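Local atomic coordinates of SspB protein (Streptomyces clavuligerus, PDB entry 6JUF), a protein that probably acts as a metal-dependent DNA nuclease in the SspABCD-SspE phosphorothioation-based system that defends bacteria against phage. Residues L205-Q210 and G224-L229; F24-K29 and R61-A66. All coordinates share one frame; numbering follows the deposited sequence.

Overall arrangement
The two contacts lie in series along the chain: the 24-29/61-66 pair is complete long before residue 205 is reached. Their centres are 23 Å apart and their nearest atoms about 11 Å, so they do not touch, yet helix 107-118 meets both, through Trp-111 at contact 1 and Leu-117 at contact 2. Contact 2 is the buried one, joining two helices near Glu-18, a magnesium-binding residue; the side chains of Trp-26 and Glu-18 are about 8 Å apart, and this chain carries no bound magnesium. Contact 1 is partly buried, farther from the chain centre, and remote from that site. Both reach the second subunit of the dimer.

Contact 1: residues L205-Q210 and G224-L229; sequences LGLMEQ and GSRPSL
Arg-226 lays its guanidinium over CD2 of Leu-207, 4.2 Å from Arg-226 CZ, while Gly-224 O, from two residues earlier in its own segment, sits 3.9 Å above the opposite face. The flat group is thus held between a backbone oxygen and a methyl. At Arg-226 itself the chain bends at CB-CG (chi2 -105°), which turns the guanidinium back beneath the Gly-224 carbonyl and across the Leu-207 side chain at about a right angle. No direct hydrogen bond links the segments. Instead a water in the guanidinium plane accepts from Arg-226 NH1 at 2.9 Å and donates to Leu-205 O at 2.6 Å. Gly-206 O lies obliquely 3.6 Å from NH1 of Arg-226 without bonding to it; its hydrogen bond comes from Thr-222 OG1. NH2 of Arg-226 bonds to the carbonyls of Thr-222 and Arg-269. Pro-227 and Ser-228 occupy the middle of a type I turn from Arg-226 to Leu-229, closed by Leu-229 N to Arg-226 O at 3.1 Å. Both pack on the second subunit, while Ser-228 OG bonds to Trp-111 of helix 107-118. The arginine therefore ties the loop after the beta hairpin of strands 208-211 and 218-221 to the hairpin's approach, and its charge is probably balanced in part by the partial negative charges of main-chain carbonyl oxygens and the water.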
loop_
_atom_site.group_PDB
_atom_site.type_symbol
_atom_site.label_atom_id
_atom_site.label_comp_id
_atom_site.label_asym_id
_atom_site.label_seq_id
_atom_site.Cartn_x
_atom_site.Cartn_y
_atom_site.Cartn_z
ATOM N N LEU B 205 6.103 -6.491 -4.167
ATOM C CA LEU B 205 6.686 -7.179 -5.350
ATOM C C LEU B 205 7.654 -8.275 -4.916
ATOM O O LEU B 205 7.997 -9.109 -5.746
ATOM C CB LEU B 205 7.362 -6.183 -6.340
ATOM C CG LEU B 205 6.437 -5.041 -6.823
ATOM C CD1 LEU B 205 7.202 -4.169 -7.810
ATOM C CD2 LEU B 205 5.078 -5.578 -7.357
ATOM N N GLY B 206 8.053 -8.273 -3.618
ATOM C CA GLY B 206 8.997 -9.303 -3.129
ATOM C C GLY B 206 10.330 -9.376 -3.885
ATOM O O GLY B 206 10.891 -10.473 -4.042
ATOM N N LEU B 207 10.821 -8.241 -4.379
ATOM C CA LEU B 207 12.080 -8.220 -5.207
ATOM C C LEU B 207 13.354 -8.262 -4.410
ATOM O O LEU B 207 14.380 -8.538 -4.975
ATOM C CB LEU B 207 12.105 -6.974 -6.122
ATOM C CG LEU B 207 11.263 -7.119 -7.397
ATOM C CD1 LEU B 207 11.016 -5.713 -7.979
ATOM C CD2 LEU B 207 12.004 -8.034 -8.381
ATOM N N MET B 208 13.340 -7.855 -3.120
ATOM C CA MET B 208 14.628 -7.721 -2.403
ATOM C C MET B 208 14.390 -8.251 -0.999
ATOM O O MET B 208 13.284 -8.089 -0.427
ATOM C CB MET B 208 15.076 -6.254 -2.334
ATOM C CG MET B 208 16.556 -6.031 -2.032
ATOM S SD MET B 208 16.858 -4.261 -2.064
ATOM C CE MET B 208 18.227 -4.142 -0.870
ATOM N N GLU B 209 15.401 -8.876 -0.418
ATOM C CA GLU B 209 15.269 -9.442 0.913
ATOM C C GLU B 209 16.589 -9.305 1.670
ATOM O O GLU B 209 17.670 -9.188 1.083
ATOM C CB GLU B 209 14.817 -10.927 0.812
ATOM C CG GLU B 209 14.643 -11.708 2.126
ATOM C CD GLU B 209 13.619 -11.062 3.083
ATOM O OE1 GLU B 209 13.884 -10.010 3.673
ATOM O OE2 GLU B 209 12.528 -11.671 3.263
ATOM N N GLN B 210 16.453 -9.290 2.998
ATOM C CA GLN B 210 17.579 -9.341 3.893
ATOM C C GLN B 210 18.147 -10.752 3.934
ATOM O O GLN B 210 17.385 -11.737 3.960
ATOM C CB GLN B 210 17.041 -8.918 5.279
ATOM C CG GLN B 210 17.943 -9.322 6.399
ATOM C CD GLN B 210 19.301 -8.704 6.333
ATOM O OE1 GLN B 210 20.280 -9.365 6.704
ATOM N NE2 GLN B 210 19.395 -7.438 5.915
ATOM N N GLY B 224 12.902 -16.239 -6.949
ATOM C CA GLY B 224 11.785 -17.195 -7.183
ATOM C C GLY B 224 10.798 -16.872 -8.323
ATOM O O GLY B 224 11.026 -16.008 -9.205
ATOM N N SER B 225 9.684 -17.595 -8.334
ATOM C CA SER B 225 8.653 -17.349 -9.346
ATOM C C SER B 225 7.829 -16.149 -8.865
ATOM O O SER B 225 7.907 -15.757 -7.683
ATOM C CB SER B 225 7.763 -18.551 -9.536
ATOM O OG SER B 225 6.911 -18.688 -8.412
ATOM N N ARG B 226 7.045 -15.573 -9.762
ATOM C CA ARG B 226 6.413 -14.264 -9.488
ATOM C C ARG B 226 4.913 -14.338 -9.817
ATOM O O ARG B 226 4.477 -13.840 -10.839
ATOM C CB ARG B 226 7.051 -13.157 -10.329
ATOM C CG ARG B 226 8.572 -13.116 -10.278
ATOM C CD ARG B 226 9.111 -12.006 -9.456
ATOM N NE ARG B 226 10.566 -12.023 -9.462
ATOM C CZ ARG B 226 11.330 -12.152 -8.374
ATOM N NH1 ARG B 226 10.784 -12.211 -7.175
ATOM N NH2 ARG B 226 12.657 -12.192 -8.474
ATOM N N PRO B 227 4.135 -14.945 -8.926
ATOM C CA PRO B 227 2.696 -15.074 -9.177
ATOM C C PRO B 227 1.948 -13.768 -9.282
ATOM O O PRO B 227 0.922 -13.729 -9.975
ATOM C CB PRO B 227 2.184 -15.910 -7.996
ATOM C CG PRO B 227 3.224 -15.658 -6.913
ATOM C CD PRO B 227 4.532 -15.611 -7.660
ATOM N N SER B 228 2.467 -12.716 -8.660
ATOM C CA SER B 228 1.873 -11.355 -8.775
ATOM C C SER B 228 2.145 -10.567 -10.057
ATOM O O SER B 228 1.568 -9.484 -10.214
ATOM C CB SER B 228 2.236 -10.461 -7.555
ATOM O OG SER B 228 3.564 -10.019 -7.706
ATOM N N LEU B 229 2.958 -11.120 -10.961
ATOM C CA LEU B 229 3.407 -10.410 -12.200
ATOM C C LEU B 229 2.604 -10.957 -13.366
ATOM O O LEU B 229 2.874 -12.090 -13.833
ATOM C CB LEU B 229 4.901 -10.590 -12.392
ATOM C CG LEU B 229 5.513 -10.017 -13.693
ATOM C CD1 LEU B 229 5.137 -8.561 -13.940
ATOM C CD2 LEU B 229 7.034 -10.282 -13.681
HETATM O O HOH W 1 8.042 -11.709 -6.237
#

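Contact 2: residues F24-K29 and R61-A66; sequences FGWLHK and RYWSRA
Leu-27 and Ser-64 mark the closest backbone approach, 6.2 Å between their CA atoms, where the first turns of helix 24-34 face the last turns of helix 57-66. Both segments keep regular helical bonding, such as His-28 N to Phe-24 O and Ala-66 N to Tyr-62 O. Two waters fill in beside the close point. One donates to Leu-27 O at 2.9 Å and the other more weakly to Trp-26 O at 3.1 Å; each also hydrogen-bonds to Ser-64 OG, so a single hydroxyl reaches two successive carbonyls of the facing helix through solvent. The direct contact is apolar. Trp-63 brings its five-membered ring to Trp-26, with CD1 in the plane of the Trp-26 indole and at its edge, 4.0 Å from both CE3 and CZ3 of the six-membered ring. This is helix-helix packing in the buried interior of the DUF4007 region, with the indoles meeting at an oblique angle. On each tryptophan, CG stands anti to the carbonyl carbon (chi1 -74° for Trp-26 and -77° for Trp-63), carrying the indole into the space between the helices. CD2 of Leu-27 adds a lighter touch at Trp-63 CB, 4.3 Å away. Within its own helix Trp-63 has Tyr-62 CE2 over one face, toward the rim, and its NE1 hydrogen-bonds to Phe-20 O. The Phe-20 ring also meets Trp-26 edge-to-face, so one residue shortly after Glu-18 engages both indoles. Trp-26 packs as well on Glu-105 of the second subunit.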
loop_
_atom_site.group_PDB
_atom_site.type_symbol
_atom_site.label_atom_id
_atom_site.label_comp_id
_atom_site.label_asym_id
_atom_site.label_seq_id
_atom_site.Cartn_x
_atom_site.Cartn_y
_atom_site.Cartn_z
ATOM N N PHE B 24 1.946 6.013 -2.159
ATOM C CA PHE B 24 0.820 6.118 -3.047
ATOM C C PHE B 24 0.183 7.541 -3.032
ATOM O O PHE B 24 -0.112 8.126 -4.063
ATOM C CB PHE B 24 -0.285 5.089 -2.715
ATOM C CG PHE B 24 -1.575 5.386 -3.400
ATOM C CD1 PHE B 24 -1.697 5.215 -4.791
ATOM C CD2 PHE B 24 -2.645 5.978 -2.705
ATOM C CE1 PHE B 24 -2.865 5.603 -5.458
ATOM C CE2 PHE B 24 -3.819 6.314 -3.383
ATOM C CZ PHE B 24 -3.924 6.138 -4.760
ATOM N N GLY B 25 -0.018 8.032 -1.784
ATOM C CA GLY B 25 -0.635 9.373 -1.601
ATOM C C GLY B 25 0.106 10.432 -2.401
ATOM O O GLY B 25 -0.527 11.336 -2.967
ATOM N N TRP B 26 1.435 10.296 -2.491
ATOM C CA TRP B 26 2.218 11.283 -3.263
ATOM C C TRP B 26 1.951 11.195 -4.754
ATOM O O TRP B 26 1.837 12.246 -5.436
ATOM C CB TRP B 26 3.694 11.079 -3.003
ATOM C CG TRP B 26 4.126 11.555 -1.644
ATOM C CD1 TRP B 26 3.354 12.053 -0.627
ATOM C CD2 TRP B 26 5.530 11.609 -1.154
ATOM N NE1 TRP B 26 4.155 12.396 0.487
ATOM C CE2 TRP B 26 5.467 12.111 0.215
ATOM C CE3 TRP B 26 6.749 11.235 -1.684
ATOM C CZ2 TRP B 26 6.615 12.346 0.970
ATOM C CZ3 TRP B 26 7.900 11.429 -0.894
ATOM C CH2 TRP B 26 7.834 11.950 0.398
ATOM N N LEU B 27 1.846 9.967 -5.302
ATOM C CA LEU B 27 1.626 9.829 -6.754
ATOM C C LEU B 27 0.214 10.386 -7.083
ATOM O O LEU B 27 -0.002 11.084 -8.029
ATOM C CB LEU B 27 1.714 8.385 -7.152
ATOM C CG LEU B 27 3.076 7.753 -6.886
ATOM C CD1 LEU B 27 3.019 6.317 -7.412
ATOM C CD2 LEU B 27 4.241 8.590 -7.496
ATOM N N HIS B 28 -0.731 9.990 -6.252
ATOM C CA HIS B 28 -2.144 10.372 -6.464
ATOM C C HIS B 28 -2.430 11.858 -6.394
ATOM O O HIS B 28 -2.990 12.456 -7.354
ATOM C CB HIS B 28 -3.016 9.601 -5.465
ATOM C CG HIS B 28 -4.472 9.986 -5.474
ATOM N ND1 HIS B 28 -5.330 9.557 -6.437
ATOM C CD2 HIS B 28 -5.226 10.734 -4.566
ATOM C CE1 HIS B 28 -6.587 10.042 -6.164
ATOM N NE2 HIS B 28 -6.531 10.748 -5.009
ATOM N N LYS B 29 -1.985 12.438 -5.282
ATOM C CA LYS B 29 -2.185 13.915 -5.095
ATOM C C LYS B 29 -1.359 14.741 -6.068
ATOM O O LYS B 29 -1.856 15.782 -6.492
ATOM C CB LYS B 29 -1.844 14.348 -3.683
ATOM C CG LYS B 29 -2.845 13.791 -2.704
ATOM C CD LYS B 29 -2.709 14.330 -1.296
ATOM C CE LYS B 29 -1.526 13.746 -0.559
ATOM N NZ LYS B 29 -1.062 14.694 0.487
ATOM N N ARG B 61 7.651 15.790 -6.137
ATOM C CA ARG B 61 7.887 16.211 -7.511
ATOM C C ARG B 61 8.788 15.211 -8.255
ATOM O O ARG B 61 8.474 14.794 -9.398
ATOM C CB ARG B 61 8.530 17.604 -7.450
ATOM C CG ARG B 61 8.961 18.208 -8.814
ATOM C CD ARG B 61 9.710 19.514 -8.548
ATOM N NE ARG B 61 10.235 20.056 -9.768
ATOM C CZ ARG B 61 10.775 21.274 -9.839
ATOM N NH1 ARG B 61 10.805 22.031 -8.723
ATOM N NH2 ARG B 61 11.262 21.715 -10.993
ATOM N N TYR B 62 9.899 14.818 -7.599
ATOM C CA TYR B 62 10.873 13.894 -8.146
ATOM C C TYR B 62 10.202 12.557 -8.536
ATOM O O TYR B 62 10.391 12.037 -9.615
ATOM C CB TYR B 62 12.048 13.684 -7.157
ATOM C CG TYR B 62 12.902 12.520 -7.619
ATOM C CD1 TYR B 62 13.895 12.677 -8.596
ATOM C CD2 TYR B 62 12.660 11.225 -7.080
ATOM C CE1 TYR B 62 14.605 11.574 -9.059
ATOM C CE2 TYR B 62 13.408 10.125 -7.536
ATOM C CZ TYR B 62 14.375 10.333 -8.542
ATOM O OH TYR B 62 15.072 9.249 -9.017
ATOM N N TRP B 63 9.399 12.033 -7.620
ATOM C CA TRP B 63 8.813 10.697 -7.821
ATOM C C TRP B 63 7.865 10.743 -8.999
ATOM O O TRP B 63 7.802 9.799 -9.792
ATOM C CB TRP B 63 8.173 10.095 -6.576
ATOM C CG TRP B 63 9.187 9.556 -5.640
ATOM C CD1 TRP B 63 9.397 9.909 -4.316
ATOM C CD2 TRP B 63 10.165 8.494 -5.942
ATOM N NE1 TRP B 63 10.468 9.162 -3.777
ATOM C CE2 TRP B 63 10.951 8.292 -4.711
ATOM C CE3 TRP B 63 10.432 7.685 -7.067
ATOM C CZ2 TRP B 63 11.993 7.357 -4.644
ATOM C CZ3 TRP B 63 11.484 6.744 -6.973
ATOM C CH2 TRP B 63 12.231 6.594 -5.799
ATOM N N SER B 64 7.087 11.818 -9.127
ATOM C CA SER B 64 6.194 11.906 -10.319
ATOM C C SER B 64 6.988 11.909 -11.635
ATOM O O SER B 64 6.578 11.209 -12.564
ATOM C CB SER B 64 5.398 13.196 -10.264
ATOM O OG SER B 64 4.311 12.970 -9.393
ATOM N N ARG B 65 8.100 12.671 -11.718
ATOM C CA ARG B 65 8.950 12.710 -12.919
ATOM C C ARG B 65 9.573 11.315 -13.140
ATOM O O ARG B 65 9.622 10.801 -14.247
ATOM C CB ARG B 65 10.009 13.782 -12.688
ATOM C CG ARG B 65 10.830 14.354 -13.849
ATOM C CD ARG B 65 11.523 15.626 -13.318
ATOM N NE ARG B 65 12.735 15.476 -12.409
ATOM C CZ ARG B 65 13.029 16.206 -11.301
ATOM N NH1 ARG B 65 12.189 17.140 -10.831
ATOM N NH2 ARG B 65 14.129 15.986 -10.616
ATOM N N ALA B 66 10.050 10.734 -12.040
ATOM C CA ALA B 66 10.855 9.455 -12.142
ATOM C C ALA B 66 9.984 8.308 -12.607
ATOM O O ALA B 66 10.413 7.397 -13.316
ATOM C CB ALA B 66 11.470 9.134 -10.762
HETATM O O HOH W 2 4.634 12.050 -6.645
HETATM O O HOH W 3 1.724 11.588 -10.334
#